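Local coordinates for inositol monophosphatase family protein (Staphylococcus aureus, PDB 5I3S), which probably hydrolyses inositol monophosphate or related sugar-phosphate esters, as a bacterial member of the inositol monophosphatase family with the sugar phosphatase fold, at residues 10-15 against 121-126; 47-52 against 100-105. All coordinates share one frame; numbering follows the deposited sequence.

Interaction 1 (10-15 against 121-126); sequences LIQEAG and DVLYHA
Leu-123 meets the helix through both of its terminal methyls, each taking a different partner. Its CD1 packs against CG2 of Ile-11 at 3.7 Å, the shortest approach between the two segments, while CD2 lies beside the end of the Gln-12 side chain. Ile-11 comes at Leu-123 on a slant and touches with its short branch. With CG1 anti to the backbone N (chi1 -163°), CG2 sits between that nitrogen and the carbonyl carbon and is the methyl presented to the strand. Gln-12 leaves the helix at an angle to the strand, but its chain, extended beyond CG, brings the end of the side chain nearer, roughly perpendicular to Leu-123, and its CD ends 4.0 Å from Leu-123 CD2. The contact is small, burying 143 Å² over both sides: van der Waals contact, apolar between Ile-11 and Leu-123, with the polar end of Gln-12 at the margin. Here one turn of helix 2-24 rests on strand 122-127, an inner strand of the mixed seven-stranded sheet, as part of the helical layer that covers one face of this sheet in the sugar phosphatase fold. The CA atoms of Gln-12 and Leu-123 stand 7.7 Å apart, which leaves the gap to be filled by side chains. Tyr-116 of the adjacent strand 109-117 touches both Ile-11 and Leu-123, and Phe-114 of that strand also reaches Ile-11. Strand 122-127 is entered through a G1 beta bulge, in which Asp-121 and Val-122 both face Asp-117; the carboxylate of Asp-121 is held at OD1 by the hydroxyl of Tyr-116. Farther along, on the face turned to helix 2-24, the buried imidazole of His-125 has both nitrogens engaged, ND1 with the hydroxyl of Tyr-4 and NE2 with the carbonyl oxygen of Gly-135.

Interaction 2 (47-52 against 100-105); sequences DFIFDT and ISIGIY
The ring of Phe-48 carries the hydroxyl of Thr-52 over one face, with OG1 3.5 Å above the plane and displaced toward the rim, and Leu-10 of helix 2-24 packs on that same face, near CE2. That hydroxyl also donates to the carbonyl oxygen of Phe-48, OG1 to O 2.9 Å, with the donor tilted 30° out of the carbonyl plane. The same oxygen accepts the backbone N of Thr-52 from the other face, at 3.1 Å, so two donors from one residue grip it. Neither Phe-48 nor Thr-52 reaches strand 100-105; the step to the sheet is made by Ile-49, whose branches divide between two isoleucines. Its CD1 meets Ile-100 CG2 at 4.0 Å, the two side chains running past one another in opposite senses, and its CG2 makes a looser approach to Ile-102 CD1 at 4.4 Å. CG2 of Ile-49 stands anti to the backbone N while CG1 lies beside that nitrogen (chi1 -66°), which spreads the two branches toward successive inward-facing residues. This is helix-on-sheet packing within the sugar phosphatase fold: helix 37-56 lies over strand 99-106, an inner strand between 78-83 and 109-117. Ser-101, between the two isoleucines, points to the other face of the sheet, as the alternation of an extended strand requires. Trp-80 and Val-82 on one flanking strand and Phe-114 on the other pack against Ile-102, while Val-118 of a loop touches Ile-100. Elsewhere on the same helix, Phe-50 meets the ring of His-68 with their planes about 35° apart.

Overall arrangement
From the N terminus, helix 2-24 supplies the first segment of interaction 1, and helix 37-56, next in the chain, supplies that of interaction 2. The chain then builds the sheet: strand 99-106 returns to helix 37-56 and closes interaction 2, and after strand 109-117 the strand 122-127 returns to helix 2-24 and closes interaction 1. The shorter loop is therefore nested within the longer one. The two helices lie against the same sheet and against each other, Leu-10 CD1 approaching Thr-52 CG2 at 3.5 Å. A further link runs from helix to strand, where Ile-11 CD1 lies 3.6 Å from Ile-100 O. The contact centres are about 11 Å apart.

Interaction 1 (10-15 against 121-126)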
# COMPACT_ATOMS: atom_id res chain seq x y z
N LEU A 10 -6.86 26.21 5.80
CA LEU A 10 -7.89 25.82 4.83
C LEU A 10 -7.88 24.32 4.54
O LEU A 10 -8.92 23.67 4.56
CB LEU A 10 -7.69 26.59 3.52
CG LEU A 10 -8.62 26.23 2.37
CD1 LEU A 10 -10.07 26.47 2.79
CD2 LEU A 10 -8.30 27.05 1.15
N ILE A 11 -6.73 23.74 4.25
CA ILE A 11 -6.73 22.32 3.87
C ILE A 11 -7.13 21.44 5.07
O ILE A 11 -7.90 20.49 4.92
CB ILE A 11 -5.42 21.90 3.17
CG1 ILE A 11 -5.60 20.58 2.42
CG2 ILE A 11 -4.25 21.87 4.13
CD1 ILE A 11 -4.37 20.20 1.61
N GLN A 12 -6.63 21.79 6.26
CA GLN A 12 -6.95 21.10 7.50
C GLN A 12 -8.43 21.21 7.85
O GLN A 12 -9.09 20.23 8.17
CB GLN A 12 -6.08 21.62 8.64
CG GLN A 12 -4.67 21.10 8.55
CD GLN A 12 -3.71 21.81 9.50
OE1 GLN A 12 -3.29 22.96 9.26
NE2 GLN A 12 -3.33 21.14 10.57
N GLU A 13 -8.97 22.40 7.70
CA GLU A 13 -10.36 22.65 7.96
C GLU A 13 -11.27 21.89 6.96
O GLU A 13 -12.28 21.29 7.35
CB GLU A 13 -10.56 24.18 8.00
CG GLU A 13 -11.91 24.69 8.51
CD GLU A 13 -12.38 24.01 9.76
OE1 GLU A 13 -11.61 23.96 10.74
OE2 GLU A 13 -13.53 23.50 9.74
N ALA A 14 -10.89 21.90 5.67
CA ALA A 14 -11.55 21.06 4.65
C ALA A 14 -11.48 19.57 5.00
O ALA A 14 -12.39 18.83 4.68
CB ALA A 14 -10.94 21.29 3.28
N GLY A 15 -10.41 19.13 5.67
CA GLY A 15 -10.33 17.74 6.14
C GLY A 15 -11.41 17.43 7.18
O GLY A 15 -12.12 16.42 7.07
N ASP A 121 -4.82 12.37 10.06
CA ASP A 121 -4.46 13.75 10.45
C ASP A 121 -2.96 14.07 10.28
O ASP A 121 -2.27 14.51 11.24
CB ASP A 121 -4.97 14.06 11.91
CG ASP A 121 -4.92 15.58 12.27
OD1 ASP A 121 -4.73 16.49 11.40
OD2 ASP A 121 -5.09 15.86 13.48
N VAL A 122 -2.44 13.79 9.09
CA VAL A 122 -1.04 14.10 8.81
C VAL A 122 -0.97 14.96 7.56
O VAL A 122 -1.36 14.55 6.47
CB VAL A 122 -0.17 12.84 8.61
CG1 VAL A 122 1.28 13.23 8.37
CG2 VAL A 122 -0.26 11.85 9.81
N LEU A 123 -0.48 16.16 7.73
CA LEU A 123 -0.37 17.13 6.67
C LEU A 123 1.06 17.15 6.27
O LEU A 123 1.91 17.47 7.09
CB LEU A 123 -0.75 18.50 7.18
CG LEU A 123 -0.54 19.67 6.20
CD1 LEU A 123 -1.49 19.55 5.03
CD2 LEU A 123 -0.76 20.97 6.92
N TYR A 124 1.34 16.79 5.01
CA TYR A 124 2.67 17.02 4.45
C TYR A 124 2.65 18.38 3.77
O TYR A 124 1.69 18.73 3.09
CB TYR A 124 3.09 15.88 3.51
CG TYR A 124 2.97 14.47 4.16
CD1 TYR A 124 4.05 13.88 4.81
CD2 TYR A 124 1.79 13.74 4.07
CE1 TYR A 124 3.95 12.62 5.41
CE2 TYR A 124 1.66 12.49 4.64
CZ TYR A 124 2.73 11.92 5.30
OH TYR A 124 2.60 10.70 5.87
N HIS A 125 3.72 19.14 3.92
CA HIS A 125 3.75 20.51 3.46
C HIS A 125 5.18 21.07 3.34
O HIS A 125 6.14 20.56 3.95
CB HIS A 125 2.83 21.41 4.33
CG HIS A 125 3.26 21.50 5.76
ND1 HIS A 125 3.75 22.66 6.32
CD2 HIS A 125 3.29 20.56 6.73
CE1 HIS A 125 4.07 22.42 7.59
NE2 HIS A 125 3.79 21.16 7.86
N ALA A 126 5.29 22.11 2.51
CA ALA A 126 6.58 22.65 2.04
C ALA A 126 6.31 23.98 1.36
O ALA A 126 5.36 24.10 0.59
CB ALA A 126 7.21 21.69 1.06

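Interaction 2 (47-52 against 100-105)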
# COMPACT_ATOMS: atom_id res chain seq x y z
N ASP A 47 -15.96 22.95 -3.59
CA ASP A 47 -16.76 24.20 -3.44
C ASP A 47 -16.37 24.98 -2.19
O ASP A 47 -16.29 26.21 -2.26
CB ASP A 47 -18.26 23.90 -3.44
CG ASP A 47 -18.77 23.51 -4.80
OD1 ASP A 47 -18.11 23.91 -5.78
OD2 ASP A 47 -19.82 22.84 -4.89
N PHE A 48 -16.11 24.29 -1.08
CA PHE A 48 -15.60 24.94 0.13
C PHE A 48 -14.24 25.56 -0.15
O PHE A 48 -14.03 26.71 0.18
CB PHE A 48 -15.47 23.96 1.32
CG PHE A 48 -14.75 24.54 2.51
CD1 PHE A 48 -15.32 25.58 3.26
CD2 PHE A 48 -13.50 24.07 2.90
CE1 PHE A 48 -14.65 26.12 4.38
CE2 PHE A 48 -12.85 24.60 4.01
CZ PHE A 48 -13.42 25.64 4.74
N ILE A 49 -13.33 24.78 -0.75
CA ILE A 49 -11.95 25.27 -1.03
C ILE A 49 -11.94 26.43 -2.04
O ILE A 49 -11.30 27.45 -1.80
CB ILE A 49 -11.01 24.13 -1.46
CG1 ILE A 49 -10.80 23.16 -0.28
CG2 ILE A 49 -9.67 24.66 -1.93
CD1 ILE A 49 -10.25 21.79 -0.68
N PHE A 50 -12.67 26.26 -3.14
CA PHE A 50 -12.88 27.34 -4.09
C PHE A 50 -13.42 28.64 -3.43
O PHE A 50 -12.84 29.73 -3.58
CB PHE A 50 -13.84 26.83 -5.18
CG PHE A 50 -14.24 27.86 -6.19
CD1 PHE A 50 -13.28 28.43 -7.03
CD2 PHE A 50 -15.58 28.25 -6.32
CE1 PHE A 50 -13.65 29.39 -7.97
CE2 PHE A 50 -15.95 29.20 -7.26
CZ PHE A 50 -14.98 29.77 -8.09
N ASP A 51 -14.50 28.52 -2.67
CA ASP A 51 -15.19 29.71 -2.14
C ASP A 51 -14.41 30.45 -1.11
O ASP A 51 -14.50 31.65 -1.03
CB ASP A 51 -16.55 29.36 -1.53
CG ASP A 51 -17.53 28.91 -2.55
OD1 ASP A 51 -17.38 29.26 -3.75
OD2 ASP A 51 -18.46 28.18 -2.14
N THR A 52 -13.69 29.72 -0.28
CA THR A 52 -12.82 30.33 0.71
C THR A 52 -11.66 31.08 0.07
O THR A 52 -11.31 32.17 0.52
CB THR A 52 -12.29 29.23 1.64
OG1 THR A 52 -13.41 28.61 2.24
CG2 THR A 52 -11.32 29.76 2.70
N ILE A 100 -6.38 15.21 0.46
CA ILE A 100 -6.59 16.45 -0.28
C ILE A 100 -5.18 16.97 -0.63
O ILE A 100 -4.25 16.85 0.20
CB ILE A 100 -7.31 17.53 0.54
CG1 ILE A 100 -8.56 16.99 1.25
CG2 ILE A 100 -7.67 18.71 -0.37
CD1 ILE A 100 -9.01 17.86 2.41
N SER A 101 -5.04 17.47 -1.86
CA SER A 101 -3.78 17.97 -2.39
C SER A 101 -3.93 19.38 -2.97
O SER A 101 -4.78 19.62 -3.79
CB SER A 101 -3.29 17.06 -3.53
OG SER A 101 -2.00 17.45 -4.03
N ILE A 102 -3.05 20.29 -2.60
CA ILE A 102 -3.13 21.69 -3.03
C ILE A 102 -1.74 22.09 -3.41
O ILE A 102 -0.84 21.98 -2.60
CB ILE A 102 -3.64 22.64 -1.90
CG1 ILE A 102 -5.16 22.49 -1.76
CG2 ILE A 102 -3.29 24.09 -2.16
CD1 ILE A 102 -5.77 23.23 -0.59
N GLY A 103 -1.58 22.50 -4.66
CA GLY A 103 -0.35 23.11 -5.11
C GLY A 103 -0.65 24.56 -5.43
O GLY A 103 -1.71 24.90 -6.00
N ILE A 104 0.26 25.42 -5.05
CA ILE A 104 0.08 26.81 -5.34
C ILE A 104 1.25 27.29 -6.11
O ILE A 104 2.37 27.09 -5.73
CB ILE A 104 -0.06 27.63 -4.06
CG1 ILE A 104 -1.33 27.19 -3.36
CG2 ILE A 104 -0.05 29.15 -4.40
CD1 ILE A 104 -1.50 27.85 -2.00
N TYR A 105 0.95 27.95 -7.21
CA TYR A 105 1.97 28.41 -8.16
C TYR A 105 1.78 29.90 -8.40
O TYR A 105 0.64 30.36 -8.49
CB TYR A 105 1.82 27.62 -9.48
CG TYR A 105 2.50 26.24 -9.52
CD1 TYR A 105 3.46 25.97 -10.48
CD2 TYR A 105 2.13 25.19 -8.64
CE1 TYR A 105 4.08 24.73 -10.57
CE2 TYR A 105 2.75 23.93 -8.71
CZ TYR A 105 3.74 23.70 -9.69
OH TYR A 105 4.42 22.48 -9.86